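Probable Rab-related GTPase (Acanthamoeba polyphaga mimivirus, PDB 5XC5) binds GTP with magnesium as a Rab-family small GTPase of a giant virus and may take part in protein transport. Local coordinates at residues A[20-23]-A[24-28]. The protein carries 1 engineered substitution. Sequence-based numbering, arbitrary orientation. Where two conformers were deposited one is given.
Sequences SIVH and QFLFN. With GTP (guanosine-5'-triphosphate), chain B.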
loop_
_atom_site.group_PDB
_atom_site.type_symbol
_atom_site.label_atom_id
_atom_site.label_comp_id
_atom_site.label_asym_id
_atom_site.label_seq_id
_atom_site.Cartn_x
_atom_site.Cartn_y
_atom_site.Cartn_z
ATOM N N SER A 20 -2.462 -0.641 9.649
ATOM C CA SER A 20 -3.793 -0.104 9.921
ATOM C C SER A 20 -4.705 -0.234 8.707
ATOM O O SER A 20 -5.875 -0.621 8.837
ATOM C CB SER A 20 -3.669 1.351 10.360
ATOM O OG SER A 20 -2.939 1.440 11.567
ATOM N N ILE A 21 -4.173 0.048 7.515
ATOM C CA ILE A 21 -4.934 -0.122 6.282
ATOM C C ILE A 21 -5.342 -1.580 6.090
ATOM O O ILE A 21 -6.505 -1.882 5.806
ATOM C CB ILE A 21 -4.123 0.413 5.088
ATOM C CG1 ILE A 21 -4.155 1.944 5.068
ATOM C CG2 ILE A 21 -4.652 -0.154 3.791
ATOM C CD1 ILE A 21 -3.098 2.560 4.153
ATOM N N VAL A 22 -4.396 -2.509 6.262
ATOM C CA VAL A 22 -4.728 -3.913 6.034
ATOM C C VAL A 22 -5.773 -4.402 7.028
ATOM O O VAL A 22 -6.713 -5.116 6.654
ATOM C CB VAL A 22 -3.449 -4.756 6.200
ATOM C CG1 VAL A 22 -3.801 -6.223 6.468
ATOM C CG2 VAL A 22 -2.563 -4.624 5.009
ATOM N N HIS A 23 -5.633 -4.027 8.304
ATOM C CA HIS A 23 -6.609 -4.457 9.303
ATOM C C HIS A 23 -7.988 -3.903 8.980
ATOM O O HIS A 23 -8.999 -4.594 9.148
ATOM C CB HIS A 23 -6.186 -3.993 10.701
ATOM C CG HIS A 23 -4.992 -4.709 11.265
ATOM N ND1 HIS A 23 -4.046 -5.336 10.482
ATOM C CD2 HIS A 23 -4.597 -4.894 12.547
ATOM C CE1 HIS A 23 -3.116 -5.870 11.255
ATOM N NE2 HIS A 23 -3.432 -5.621 12.515
ATOM N N GLN A 24 -8.049 -2.656 8.510
ATOM C CA GLN A 24 -9.332 -2.075 8.140
ATOM C C GLN A 24 -9.953 -2.825 6.968
ATOM O O GLN A 24 -11.154 -3.110 6.969
ATOM C CB GLN A 24 -9.132 -0.596 7.812
ATOM C CG GLN A 24 -10.410 0.172 7.499
ATOM C CD GLN A 24 -11.299 0.348 8.718
ATOM O OE1 GLN A 24 -12.243 -0.405 8.915
ATOM N NE2 GLN A 24 -10.997 1.352 9.540
ATOM N N PHE A 25 -9.145 -3.174 5.964
ATOM C CA PHE A 25 -9.646 -3.954 4.836
ATOM C C PHE A 25 -10.177 -5.309 5.289
ATOM O O PHE A 25 -11.188 -5.798 4.769
ATOM C CB PHE A 25 -8.540 -4.127 3.789
ATOM C CG PHE A 25 -8.930 -4.998 2.623
ATOM C CD1 PHE A 25 -9.923 -4.603 1.740
ATOM C CD2 PHE A 25 -8.289 -6.206 2.410
ATOM C CE1 PHE A 25 -10.279 -5.408 0.659
ATOM C CE2 PHE A 25 -8.632 -7.013 1.342
ATOM C CZ PHE A 25 -9.631 -6.610 0.464
ATOM N N LEU A 26 -9.506 -5.935 6.258
ATOM C CA LEU A 26 -9.925 -7.251 6.732
ATOM C C LEU A 26 -11.098 -7.188 7.708
ATOM O O LEU A 26 -11.934 -8.101 7.713
ATOM C CB LEU A 26 -8.747 -7.959 7.399
ATOM C CG LEU A 26 -7.514 -8.196 6.541
ATOM C CD1 LEU A 26 -6.359 -8.626 7.437
ATOM C CD2 LEU A 26 -7.782 -9.236 5.481
ATOM N N PHE A 27 -11.189 -6.151 8.545
ATOM C CA PHE A 27 -12.148 -6.148 9.645
ATOM C C PHE A 27 -12.989 -4.879 9.651
ATOM O O PHE A 27 -12.501 -3.786 9.355
ATOM C CB PHE A 27 -11.437 -6.299 10.995
ATOM C CG PHE A 27 -10.335 -7.321 10.983
ATOM C CD1 PHE A 27 -10.591 -8.633 10.620
ATOM C CD2 PHE A 27 -9.034 -6.963 11.308
ATOM C CE1 PHE A 27 -9.577 -9.572 10.594
ATOM C CE2 PHE A 27 -8.014 -7.904 11.284
ATOM C CZ PHE A 27 -8.286 -9.205 10.928
ATOM N N ASN A 28 -14.251 -5.018 10.031
ATOM C CA ASN A 28 -15.205 -3.920 9.944
ATOM C C ASN A 28 -15.513 -3.400 11.343
ATOM O O ASN A 28 -16.612 -3.562 11.882
ATOM C CB ASN A 28 -16.432 -4.381 9.182
ATOM C CG ASN A 28 -16.081 -4.885 7.790
ATOM O OD1 ASN A 28 -15.367 -4.214 7.040
ATOM N ND2 ASN A 28 -16.556 -6.081 7.448
HETATM P PG GTP B . 5.479 -0.289 10.402
HETATM O O1G GTP B . 4.873 -1.664 10.604
HETATM O O2G GTP B . 6.358 0.113 11.550
HETATM O O3G GTP B . 6.183 -0.158 9.069
HETATM O O3B GTP B . 4.303 0.854 10.434
HETATM P PB GTP B . 2.886 0.829 9.643
HETATM O O1B GTP B . 2.317 -0.575 9.595
HETATM O O2B GTP B . 3.041 1.483 8.299
HETATM O O3A GTP B . 1.950 1.856 10.470
HETATM P PA GTP B . 0.816 1.445 11.559
HETATM O O1A GTP B . -0.414 0.854 10.859
HETATM O O2A GTP B . 1.442 0.595 12.684
HETATM O "O5'" GTP B . 0.389 2.920 12.094
HETATM C "C5'" GTP B . 1.309 3.748 12.775
HETATM C "C4'" GTP B . 0.544 4.779 13.604
HETATM O "O4'" GTP B . -0.131 5.642 12.700
HETATM C "C3'" GTP B . -0.510 4.175 14.512
HETATM O "O3'" GTP B . -0.546 4.879 15.746
HETATM C "C2'" GTP B . -1.802 4.414 13.761
HETATM O "O2'" GTP B . -2.918 4.522 14.614
HETATM C "C1'" GTP B . -1.507 5.705 13.025
HETATM N N9 GTP B . -2.304 5.758 11.793
HETATM C C8 GTP B . -2.469 4.771 10.856
HETATM N N7 GTP B . -3.271 5.226 9.872
HETATM C C5 GTP B . -3.624 6.501 10.178
HETATM C C6 GTP B . -4.420 7.441 9.532
HETATM O O6 GTP B . -5.000 7.231 8.452
HETATM N N1 GTP B . -4.567 8.663 10.146
HETATM C C2 GTP B . -3.949 8.974 11.338
HETATM N N2 GTP B . -4.141 10.182 11.856
HETATM N N3 GTP B . -3.152 8.056 11.982
HETATM C C4 GTP B . -3.016 6.842 11.388
#
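Residues 20-23 and 24-28 form a local contact along one helix of this Ras-like GTPase fold: residues 20-26 make up most of helix 18-26, which follows the P-loop, and 27-28 lead out of it. Four successive i to i+4 backbone bonds join them: Gln24 N to Ser20 O, Phe25 N to Ile21 O, Leu26 N to Val22 O and Phe27 N to His23 O. The bond from Phe27 N to His23 O is 2.8 Å long but bent, 140° at the hydrogen; Phe27 is also where the backbone gives up helical angles. At the other end, the N and OG of Ser20 both grip the alpha-phosphate of GTP. With its hydroxyl turned beside its own backbone N (chi1 -63°), Ser20 places OG 2.7 Å from GTP O1A, while Ser20 N reaches that oxygen at 2.8 Å. The buried side of the helix faces the sheet and helix 154-169: Phe25 stacks on Phe161 and touches Leu57 and Ile59 of strand 54-61. Gln24 NE2 donates to Ser151 O in a loop, and Ser151 OG is itself bonded to GTP. In the conformer modelled here, one of two, Val22 CG1 comes to 3.6 Å from Leu26 CD1. Past the helix end, the Phe27 ring tucks back against the last turn: Leu26 CB sits 3.6 Å above the centre of one face, and Phe27 CD2 comes to 3.2 Å from His23 O.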